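Local structure of endoglucanase EG-II (Hypocrea jecorina, 3QR3) at residues 4-14 / 57-68; 162-171 / 203-214. The protein hydrolyses internal beta-1,4-glucosidic bonds of cellulose as an endoglucanase, using the TIM-barrel catalytic domain of a glycoside hydrolase family 5 enzyme. All blocks are in the same frame, centred on the assembly; numbering follows the deposited sequence.

Contact 1: residues 4-14 / 57-68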
loop_
_atom_site.group_PDB
_atom_site.type_symbol
_atom_site.label_atom_id
_atom_site.label_comp_id
_atom_site.label_asym_id
_atom_site.label_seq_id
_atom_site.Cartn_x
_atom_site.Cartn_y
_atom_site.Cartn_z
ATOM N N ARG A 4 -15.467 1.368 -0.669
ATOM C CA ARG A 4 -15.568 -0.041 -0.326
ATOM C C ARG A 4 -14.560 -0.484 0.744
ATOM O O ARG A 4 -14.902 -1.233 1.661
ATOM C CB ARG A 4 -15.418 -0.876 -1.592
ATOM C CG ARG A 4 -15.580 -2.356 -1.380
ATOM C CD ARG A 4 -15.601 -3.104 -2.699
ATOM N NE ARG A 4 -15.523 -4.535 -2.447
ATOM C CZ ARG A 4 -15.279 -5.447 -3.372
ATOM N NH1 ARG A 4 -15.089 -5.081 -4.635
ATOM N NH2 ARG A 4 -15.231 -6.725 -3.025
ATOM N N PHE A 5 -13.321 -0.008 0.634
ATOM C CA PHE A 5 -12.254 -0.485 1.493
ATOM C C PHE A 5 -11.715 0.589 2.432
ATOM O O PHE A 5 -11.398 1.702 2.019
ATOM C CB PHE A 5 -11.128 -1.082 0.646
ATOM C CG PHE A 5 -11.560 -2.255 -0.187
ATOM C CD1 PHE A 5 -12.076 -3.393 0.418
ATOM C CD2 PHE A 5 -11.436 -2.232 -1.565
ATOM C CE1 PHE A 5 -12.469 -4.474 -0.331
ATOM C CE2 PHE A 5 -11.828 -3.317 -2.331
ATOM C CZ PHE A 5 -12.345 -4.439 -1.714
ATOM N N ALA A 6 -11.654 0.244 3.712
ATOM C CA ALA A 6 -11.090 1.110 4.733
ATOM C C ALA A 6 -10.162 0.232 5.534
ATOM O O ALA A 6 -10.545 -0.871 5.925
ATOM C CB ALA A 6 -12.181 1.661 5.641
ATOM N N GLY A 7 -8.938 0.697 5.758
ATOM C CA GLY A 7 -7.996 -0.076 6.542
ATOM C C GLY A 7 -6.722 0.677 6.830
ATOM O O GLY A 7 -6.681 1.915 6.776
ATOM N N VAL A 8 -5.671 -0.079 7.132
ATOM C CA VAL A 8 -4.418 0.507 7.576
ATOM C C VAL A 8 -3.231 -0.319 7.095
ATOM O O VAL A 8 -3.356 -1.506 6.781
ATOM C CB VAL A 8 -4.349 0.595 9.108
ATOM C CG1 VAL A 8 -5.590 1.294 9.669
ATOM C CG2 VAL A 8 -4.221 -0.793 9.682
ATOM N N ASN A 9 -2.084 0.337 7.017
ATOM C CA ASN A 9 -0.822 -0.330 6.742
ATOM C C ASN A 9 -0.291 -0.994 8.005
ATOM O O ASN A 9 -0.189 -0.341 9.039
ATOM C CB ASN A 9 0.189 0.703 6.278
ATOM C CG ASN A 9 0.010 1.073 4.820
ATOM O OD1 ASN A 9 0.664 0.503 3.962
ATOM N ND2 ASN A 9 -0.876 2.023 4.541
ATOM N N ILE A 10 0.017 -2.288 7.913
ATOM C CA ILE A 10 0.605 -3.057 9.012
ATOM C C ILE A 10 2.081 -3.230 8.683
ATOM O O ILE A 10 2.468 -4.192 8.029
ATOM C CB ILE A 10 -0.064 -4.445 9.130
ATOM C CG1 ILE A 10 -1.592 -4.292 9.166
ATOM C CG2 ILE A 10 0.446 -5.197 10.369
ATOM C CD1 ILE A 10 -2.111 -3.601 10.433
ATOM N N ALA A 11 2.890 -2.269 9.114
ATOM C CA ALA A 11 4.280 -2.158 8.668
ATOM C C ALA A 11 5.261 -2.985 9.509
ATOM O O ALA A 11 4.930 -3.442 10.602
ATOM C CB ALA A 11 4.706 -0.679 8.641
ATOM N N GLY A 12 6.478 -3.154 8.996
ATOM C CA GLY A 12 7.518 -3.871 9.716
ATOM C C GLY A 12 8.399 -4.737 8.829
ATOM O O GLY A 12 9.635 -4.745 8.980
ATOM N N PHE A 13 7.788 -5.470 7.899
ATOM C CA PHE A 13 8.577 -6.248 6.935
ATOM C C PHE A 13 9.376 -5.297 6.033
ATOM O O PHE A 13 10.264 -5.720 5.274
ATOM C CB PHE A 13 7.700 -7.180 6.093
ATOM C CG PHE A 13 7.420 -8.531 6.736
ATOM C CD1 PHE A 13 8.377 -9.528 6.734
ATOM C CD2 PHE A 13 6.178 -8.807 7.288
ATOM C CE1 PHE A 13 8.113 -10.774 7.298
ATOM C CE2 PHE A 13 5.906 -10.045 7.860
ATOM C CZ PHE A 13 6.887 -11.030 7.866
ATOM N N ASP A 14 9.071 -4.007 6.132
ATOM C CA ASP A 14 9.748 -3.002 5.323
ATOM C C ASP A 14 10.722 -2.143 6.125
ATOM O O ASP A 14 11.361 -1.245 5.570
ATOM C CB ASP A 14 8.716 -2.074 4.697
ATOM C CG ASP A 14 7.882 -1.379 5.740
ATOM O OD1 ASP A 14 7.464 -2.066 6.694
ATOM O OD2 ASP A 14 7.662 -0.158 5.626
ATOM N N MET A 57 -12.977 -2.369 9.531
ATOM C CA MET A 57 -12.016 -2.302 8.436
ATOM C C MET A 57 -12.027 -3.550 7.570
ATOM O O MET A 57 -12.248 -4.661 8.055
ATOM C CB MET A 57 -10.618 -2.029 8.980
ATOM C CG MET A 57 -10.491 -0.609 9.481
ATOM S SD MET A 57 -8.899 -0.287 10.221
ATOM C CE MET A 57 -9.158 1.426 10.694
ATOM N N THR A 58 -11.769 -3.359 6.282
ATOM C CA THR A 58 -11.910 -4.441 5.309
ATOM C C THR A 58 -10.683 -4.631 4.417
ATOM O O THR A 58 -10.661 -5.503 3.542
ATOM C CB THR A 58 -13.115 -4.178 4.415
ATOM O OG1 THR A 58 -13.077 -2.809 3.990
ATOM C CG2 THR A 58 -14.408 -4.414 5.193
ATOM N N ILE A 59 -9.654 -3.822 4.631
ATOM C CA ILE A 59 -8.429 -3.990 3.861
ATOM C C ILE A 59 -7.192 -3.694 4.712
ATOM O O ILE A 59 -7.232 -2.860 5.612
ATOM C CB ILE A 59 -8.454 -3.107 2.595
ATOM C CG1 ILE A 59 -7.348 -3.520 1.613
ATOM C CG2 ILE A 59 -8.362 -1.625 2.973
ATOM C CD1 ILE A 59 -7.620 -3.116 0.178
ATOM N N PHE A 60 -6.109 -4.414 4.448
ATOM C CA PHE A 60 -4.809 -4.091 5.043
ATOM C C PHE A 60 -3.740 -4.126 3.978
ATOM O O PHE A 60 -3.830 -4.884 3.019
ATOM C CB PHE A 60 -4.477 -5.042 6.197
ATOM C CG PHE A 60 -5.509 -5.004 7.278
ATOM C CD1 PHE A 60 -5.559 -3.940 8.153
ATOM C CD2 PHE A 60 -6.470 -5.991 7.366
ATOM C CE1 PHE A 60 -6.540 -3.864 9.134
ATOM C CE2 PHE A 60 -7.449 -5.936 8.346
ATOM C CZ PHE A 60 -7.483 -4.865 9.230
ATOM N N ARG A 61 -2.741 -3.273 4.141
ATOM C CA ARG A 61 -1.615 -3.233 3.234
ATOM C C ARG A 61 -0.407 -3.727 4.008
ATOM O O ARG A 61 -0.185 -3.314 5.155
ATOM C CB ARG A 61 -1.399 -1.802 2.761
ATOM C CG ARG A 61 -0.305 -1.611 1.726
ATOM C CD ARG A 61 -0.558 -0.292 1.027
ATOM N NE ARG A 61 0.433 0.106 0.027
ATOM C CZ ARG A 61 1.503 0.847 0.285
ATOM N NH1 ARG A 61 1.784 1.225 1.534
ATOM N NH2 ARG A 61 2.310 1.189 -0.709
ATOM N N LEU A 62 0.364 -4.617 3.388
ATOM C CA LEU A 62 1.467 -5.291 4.074
ATOM C C LEU A 62 2.784 -5.015 3.362
ATOM O O LEU A 62 3.218 -5.796 2.499
ATOM C CB LEU A 62 1.208 -6.798 4.134
ATOM C CG LEU A 62 -0.165 -7.268 4.643
ATOM C CD1 LEU A 62 -0.231 -8.798 4.687
ATOM C CD2 LEU A 62 -0.474 -6.697 6.020
ATOM N N PRO A 63 3.424 -3.893 3.714
ATOM C CA PRO A 63 4.674 -3.469 3.084
ATOM C C PRO A 63 5.778 -4.464 3.346
ATOM O O PRO A 63 5.914 -4.933 4.476
ATOM C CB PRO A 63 5.005 -2.158 3.806
ATOM C CG PRO A 63 3.741 -1.699 4.377
ATOM C CD PRO A 63 2.977 -2.937 4.734
ATOM N N VAL A 64 6.563 -4.775 2.317
ATOM C CA VAL A 64 7.707 -5.661 2.494
ATOM C C VAL A 64 8.796 -5.314 1.492
ATOM O O VAL A 64 8.513 -4.890 0.362
ATOM C CB VAL A 64 7.314 -7.147 2.370
ATOM C CG1 VAL A 64 6.633 -7.399 1.040
ATOM C CG2 VAL A 64 8.562 -8.044 2.533
ATOM N N GLY A 65 10.042 -5.474 1.915
ATOM C CA GLY A 65 11.166 -5.180 1.051
ATOM C C GLY A 65 11.359 -6.257 0.002
ATOM O O GLY A 65 11.277 -7.450 0.295
ATOM N N TRP A 66 11.594 -5.829 -1.234
ATOM C CA TRP A 66 11.962 -6.741 -2.315
ATOM C C TRP A 66 13.131 -7.632 -1.876
ATOM O O TRP A 66 13.080 -8.853 -2.015
ATOM C CB TRP A 66 12.363 -5.907 -3.529
ATOM C CG TRP A 66 12.649 -6.638 -4.795
ATOM C CD1 TRP A 66 12.707 -7.992 -4.997
ATOM C CD2 TRP A 66 12.952 -6.029 -6.049
ATOM N NE1 TRP A 66 13.008 -8.256 -6.321
ATOM C CE2 TRP A 66 13.177 -7.066 -6.981
ATOM C CE3 TRP A 66 13.067 -4.699 -6.474
ATOM C CZ2 TRP A 66 13.503 -6.812 -8.314
ATOM C CZ3 TRP A 66 13.390 -4.450 -7.796
ATOM C CH2 TRP A 66 13.601 -5.504 -8.702
ATOM N N GLN A 67 14.168 -7.015 -1.324
ATOM C CA GLN A 67 15.376 -7.747 -0.929
ATOM C C GLN A 67 15.047 -8.838 0.072
ATOM O O GLN A 67 15.658 -9.903 0.068
ATOM C CB GLN A 67 16.441 -6.801 -0.351
ATOM C CG GLN A 67 17.100 -5.898 -1.404
ATOM C CD GLN A 67 16.338 -4.593 -1.634
ATOM O OE1 GLN A 67 15.107 -4.534 -1.495
ATOM N NE2 GLN A 67 17.072 -3.534 -1.964
ATOM N N TYR A 68 14.071 -8.574 0.930
ATOM C CA TYR A 68 13.681 -9.556 1.929
ATOM C C TYR A 68 13.104 -10.821 1.278
ATOM O O TYR A 68 13.454 -11.945 1.647
ATOM C CB TYR A 68 12.657 -8.972 2.912
ATOM C CG TYR A 68 12.235 -9.996 3.930
ATOM C CD1 TYR A 68 13.069 -10.330 4.991
ATOM C CD2 TYR A 68 11.024 -10.656 3.812
ATOM C CE1 TYR A 68 12.704 -11.283 5.909
ATOM C CE2 TYR A 68 10.641 -11.609 4.729
ATOM C CZ TYR A 68 11.488 -11.918 5.774
ATOM O OH TYR A 68 11.105 -12.872 6.679
HETATM O O HOH W 1 4.866 -5.348 7.021
#

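Contact 2: residues 162-171 / 203-214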
loop_
_atom_site.group_PDB
_atom_site.type_symbol
_atom_site.label_atom_id
_atom_site.label_comp_id
_atom_site.label_asym_id
_atom_site.label_seq_id
_atom_site.Cartn_x
_atom_site.Cartn_y
_atom_site.Cartn_z
ATOM N N VAL A 162 5.478 -1.500 -15.761
ATOM C CA VAL A 162 4.232 -1.850 -15.086
ATOM C C VAL A 162 3.386 -2.792 -15.946
ATOM O O VAL A 162 2.814 -3.760 -15.436
ATOM C CB VAL A 162 3.425 -0.593 -14.650
ATOM C CG1 VAL A 162 2.037 -0.987 -14.127
ATOM C CG2 VAL A 162 4.194 0.202 -13.576
ATOM N N GLN A 163 3.307 -2.511 -17.249
ATOM C CA GLN A 163 2.575 -3.382 -18.174
ATOM C C GLN A 163 3.145 -4.806 -18.184
ATOM O O GLN A 163 2.401 -5.788 -18.162
ATOM C CB GLN A 163 2.584 -2.797 -19.595
ATOM C CG GLN A 163 1.945 -3.698 -20.650
ATOM C CD GLN A 163 0.443 -3.884 -20.437
ATOM O OE1 GLN A 163 -0.365 -3.041 -20.835
ATOM N NE2 GLN A 163 0.068 -5.000 -19.806
ATOM N N GLU A 164 4.469 -4.924 -18.226
ATOM C CA GLU A 164 5.103 -6.239 -18.181
ATOM C C GLU A 164 4.743 -6.983 -16.880
ATOM O O GLU A 164 4.529 -8.193 -16.872
ATOM C CB GLU A 164 6.628 -6.116 -18.318
ATOM C CG GLU A 164 7.135 -5.738 -19.723
ATOM C CD GLU A 164 8.608 -6.101 -19.914
ATOM O OE1 GLU A 164 9.071 -7.072 -19.264
ATOM O OE2 GLU A 164 9.302 -5.424 -20.708
ATOM N N VAL A 165 4.682 -6.262 -15.773
ATOM C CA VAL A 165 4.291 -6.892 -14.507
ATOM C C VAL A 165 2.839 -7.374 -14.543
ATOM O O VAL A 165 2.547 -8.523 -14.212
ATOM C CB VAL A 165 4.515 -5.950 -13.313
ATOM C CG1 VAL A 165 3.917 -6.539 -12.033
ATOM C CG2 VAL A 165 6.009 -5.704 -13.135
ATOM N N VAL A 166 1.926 -6.508 -14.964
ATOM C CA VAL A 166 0.525 -6.925 -15.086
ATOM C C VAL A 166 0.387 -8.174 -15.968
ATOM O O VAL A 166 -0.333 -9.116 -15.632
ATOM C CB VAL A 166 -0.371 -5.797 -15.625
ATOM C CG1 VAL A 166 -1.733 -6.357 -16.046
ATOM C CG2 VAL A 166 -0.537 -4.706 -14.564
ATOM N N THR A 167 1.100 -8.195 -17.085
ATOM C CA THR A 167 1.049 -9.357 -17.963
ATOM C C THR A 167 1.555 -10.602 -17.244
ATOM O O THR A 167 0.965 -11.678 -17.354
ATOM C CB THR A 167 1.854 -9.127 -19.247
ATOM O OG1 THR A 167 1.384 -7.933 -19.882
ATOM C CG2 THR A 167 1.704 -10.317 -20.206
ATOM N N ALA A 168 2.638 -10.451 -16.490
ATOM C CA ALA A 168 3.197 -11.589 -15.764
ATOM C C ALA A 168 2.225 -12.114 -14.715
ATOM O O ALA A 168 2.085 -13.326 -14.530
ATOM C CB ALA A 168 4.525 -11.226 -15.128
ATOM N N ILE A 169 1.556 -11.199 -14.025
ATOM C CA ILE A 169 0.666 -11.591 -12.943
ATOM C C ILE A 169 -0.518 -12.381 -13.507
ATOM O O ILE A 169 -0.894 -13.415 -12.969
ATOM C CB ILE A 169 0.159 -10.356 -12.178
ATOM C CG1 ILE A 169 1.317 -9.696 -11.422
ATOM C CG2 ILE A 169 -0.984 -10.731 -11.248
ATOM C CD1 ILE A 169 0.932 -8.427 -10.700
ATOM N N ARG A 170 -1.090 -11.887 -14.599
ATOM C CA ARG A 170 -2.235 -12.537 -15.228
ATOM C C ARG A 170 -1.857 -13.893 -15.840
ATOM O O ARG A 170 -2.587 -14.875 -15.687
ATOM C CB ARG A 170 -2.855 -11.624 -16.296
ATOM C CG ARG A 170 -3.461 -10.318 -15.766
ATOM C CD ARG A 170 -4.486 -10.550 -14.650
ATOM N NE ARG A 170 -5.191 -9.314 -14.304
ATOM C CZ ARG A 170 -5.775 -9.067 -13.133
ATOM N NH1 ARG A 170 -5.738 -9.958 -12.150
ATOM N NH2 ARG A 170 -6.385 -7.913 -12.936
ATOM N N ASN A 171 -0.722 -13.931 -16.540
ATOM C CA ASN A 171 -0.229 -15.164 -17.148
ATOM C C ASN A 171 0.122 -16.244 -16.129
ATOM O O ASN A 171 0.144 -17.426 -16.464
ATOM C CB ASN A 171 0.993 -14.885 -18.033
ATOM C CG ASN A 171 0.628 -14.195 -19.348
ATOM O OD1 ASN A 171 -0.541 -14.041 -19.687
ATOM N ND2 ASN A 171 1.641 -13.774 -20.085
ATOM N N GLN A 203 -2.788 3.255 -20.263
ATOM C CA GLN A 203 -2.581 2.412 -21.444
ATOM C C GLN A 203 -2.317 0.953 -21.062
ATOM O O GLN A 203 -2.259 0.079 -21.925
ATOM C CB GLN A 203 -1.415 2.944 -22.287
ATOM C CG GLN A 203 -1.422 4.464 -22.496
ATOM C CD GLN A 203 -2.777 4.996 -22.935
ATOM O OE1 GLN A 203 -3.450 4.397 -23.773
ATOM N NE2 GLN A 203 -3.183 6.134 -22.368
ATOM N N VAL A 204 -2.147 0.696 -19.767
ATOM C CA VAL A 204 -1.848 -0.650 -19.287
ATOM C C VAL A 204 -3.118 -1.490 -19.319
ATOM O O VAL A 204 -4.162 -1.033 -18.901
ATOM C CB VAL A 204 -1.256 -0.609 -17.849
ATOM C CG1 VAL A 204 -1.085 -2.015 -17.279
ATOM C CG2 VAL A 204 0.070 0.127 -17.850
ATOM N N THR A 205 -3.032 -2.711 -19.836
ATOM C CA THR A 205 -4.202 -3.564 -19.926
ATOM C C THR A 205 -3.896 -4.992 -19.524
ATOM O O THR A 205 -2.750 -5.405 -19.535
ATOM C CB THR A 205 -4.750 -3.639 -21.384
ATOM O OG1 THR A 205 -3.760 -4.225 -22.246
ATOM C CG2 THR A 205 -5.158 -2.258 -21.901
ATOM N N ASN A 206 -4.943 -5.742 -19.203
ATOM C CA ASN A 206 -4.866 -7.190 -19.080
ATOM C C ASN A 206 -4.619 -7.789 -20.463
ATOM O O ASN A 206 -4.857 -7.128 -21.471
ATOM C CB ASN A 206 -6.187 -7.738 -18.536
ATOM C CG ASN A 206 -6.551 -7.157 -17.177
ATOM O OD1 ASN A 206 -7.601 -6.530 -17.012
ATOM N ND2 ASN A 206 -5.687 -7.367 -16.203
ATOM N N PRO A 207 -4.160 -9.045 -20.516
ATOM C CA PRO A 207 -3.941 -9.735 -21.795
ATOM C C PRO A 207 -5.133 -9.645 -22.744
ATOM O O PRO A 207 -4.924 -9.545 -23.957
ATOM C CB PRO A 207 -3.720 -11.183 -21.365
ATOM C CG PRO A 207 -3.048 -11.048 -20.004
ATOM C CD PRO A 207 -3.684 -9.840 -19.366
ATOM N N ASP A 208 -6.353 -9.679 -22.214
ATOM C CA ASP A 208 -7.545 -9.628 -23.066
ATOM C C ASP A 208 -7.864 -8.220 -23.571
ATOM O O ASP A 208 -8.881 -8.011 -24.221
ATOM C CB ASP A 208 -8.767 -10.246 -22.356
ATOM C CG ASP A 208 -9.272 -9.403 -21.181
ATOM O OD1 ASP A 208 -8.711 -8.318 -20.917
ATOM O OD2 ASP A 208 -10.246 -9.829 -20.519
ATOM N N GLY A 209 -6.999 -7.258 -23.266
ATOM C CA GLY A 209 -7.204 -5.886 -23.700
ATOM C C GLY A 209 -8.045 -5.005 -22.782
ATOM O O GLY A 209 -8.152 -3.796 -23.007
ATOM N N SER A 210 -8.652 -5.597 -21.756
ATOM C CA SER A 210 -9.465 -4.836 -20.798
ATOM C C SER A 210 -8.594 -4.120 -19.763
ATOM O O SER A 210 -7.396 -4.386 -19.665
ATOM C CB SER A 210 -10.460 -5.755 -20.079
ATOM O OG SER A 210 -9.788 -6.683 -19.234
ATOM N N THR A 211 -9.196 -3.208 -19.000
ATOM C CA THR A 211 -8.516 -2.598 -17.857
ATOM C C THR A 211 -9.159 -3.059 -16.560
ATOM O O THR A 211 -8.929 -2.486 -15.481
ATOM C CB THR A 211 -8.519 -1.058 -17.911
ATOM O OG1 THR A 211 -9.868 -0.579 -17.911
ATOM C CG2 THR A 211 -7.790 -0.547 -19.152
ATOM N N THR A 212 -9.951 -4.116 -16.667
ATOM C CA THR A 212 -10.672 -4.663 -15.524
ATOM C C THR A 212 -9.752 -4.958 -14.333
ATOM O O THR A 212 -8.718 -5.631 -14.467
ATOM C CB THR A 212 -11.441 -5.939 -15.923
ATOM O OG1 THR A 212 -12.202 -5.678 -17.108
ATOM C CG2 THR A 212 -12.380 -6.386 -14.800
ATOM N N ASN A 213 -10.138 -4.438 -13.174
ATOM C CA ASN A 213 -9.431 -4.679 -11.915
ATOM C C ASN A 213 -8.019 -4.103 -11.840
ATOM O O ASN A 213 -7.201 -4.513 -11.008
ATOM C CB ASN A 213 -9.452 -6.172 -11.579
ATOM C CG ASN A 213 -10.828 -6.639 -11.131
ATOM O OD1 ASN A 213 -11.634 -5.847 -10.635
ATOM N ND2 ASN A 213 -11.109 -7.922 -11.319
ATOM N N LEU A 214 -7.743 -3.134 -12.702
ATOM C CA LEU A 214 -6.472 -2.435 -12.685
ATOM C C LEU A 214 -6.779 -1.076 -12.106
ATOM O O LEU A 214 -7.445 -0.256 -12.736
ATOM C CB LEU A 214 -5.884 -2.320 -14.100
ATOM C CG LEU A 214 -5.623 -3.632 -14.843
ATOM C CD1 LEU A 214 -4.974 -3.372 -16.211
ATOM C CD2 LEU A 214 -4.755 -4.592 -14.024
HETATM O O HOH W 2 0.391 -0.848 -22.428
#

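Contact 1: residues 4-14 / 57-68
R61 runs extended beside N9, with CG anti to the backbone N (chi1 -176°). N9 holds its CG anti to its own carbonyl carbon (chi1 -80°). The two side chains leave the same face of the sheet and run side by side. R61 NH1 reaches N9 OD1 at 2.8 Å in a hydrogen bond. The oxygen lies at the edge of the guanidinium, in its plane, while the amide plane is turned 80° against it. OD1 also rests along the R61 CB-CG-CD chain. The other end of the amide, ND2, donates to the backbone oxygens of T259 and G292, which fixes the flip of N9, while R61 is held further by a salt bridge to E260 and by N148.

Strands 5-11 and 59-64 are parallel neighbours in the eight-stranded (beta/alpha)8 barrel, or TIM barrel. The R61 backbone bonds to both residues flanking N9: its N to V8 O at 3.2 Å, and its O to I10 N at 2.9 Å. V8 and F60 lie on the face away from N9 and R61, beside helix 44-55, and both touch F51 there. V8 CG2 meets the F60 ring edge in plane, 3.7 Å from CD1. M57 crosses V8 at about a right angle, its SD 3.7 Å from V8 CG1.

At the C-terminal ends of the strands, one water donates to I10 O and P63 O and accepts from F13 N. F13 packs its CB 3.7 Å from V64 CB. Its ring meets the Y68 ring obliquely. D14 CG lies 3.6 Å from P63 CB, and D14 OD1 accepts from G12 N.

Contact 2: residues 162-171 / 203-214
Q163 sets its side-chain amide against the backbone of T205 and grips it at two points. OE1 accepts from T205 N at 2.9 Å, and NE2 donates to T205 O, also at 2.9 Å. The second bond is nearly straight (173° at the hydrogen) and lies in the plane of the T205 carbonyl as well as that of the amide. The chain leaves the helix and then bends at chi2 (66°), which turns the amide onto the loop. T205 offers an N-H to OE1 and a C=O to NE2, and this opposite polarity fixes the flip of the amide. A water also donates to both Q163 OE1 and Q203 O.

One turn on, V166 carries the apolar part. The V166 and V204 side chains cross obliquely, V166 CG2 3.9 Å from V204 CG1. V166 CG1 meets L214 CD2 tip to tip at 4.0 Å.

R170 lies across P207 at about a right angle, with its CG 3.6 Å from P207 CD. The N206 amide sits at the guanidinium edge, the two planes 49° apart. R170 NH1 donates to the backbone oxygens of A174 and Q177, outside the two segments.

The loop is folded by a type I turn at 206-209, with an Asx turn at D208, and by a type II turn at 211-214. Helix 155-171 leads on to strand 179-182, and the loop enters 214-219, the next strand of the (beta/alpha)8 barrel. The contact ties an outer helix of the barrel to the loop before that following strand.

Overall arrangement
Contact 1 is core and contact 2 lies near the surface: their centres are about 6 Å and 19 Å from the centre of the chain. They share no helix or strand. Contact 1 pairs two neighbouring strands of the barrel wall. Backbone bonds of parallel strands lead there, and its arginine is tied by its guanidinium to N9, E260 and N148. In contact 2 side chains do the gripping, with a glutamine amide reading loop backbone and an arginine stem packed on a proline. The centres of contact 1 and contact 2 are about 22 Å apart. The two do not touch. One joins strands within the barrel wall, the other an outer helix and a loop.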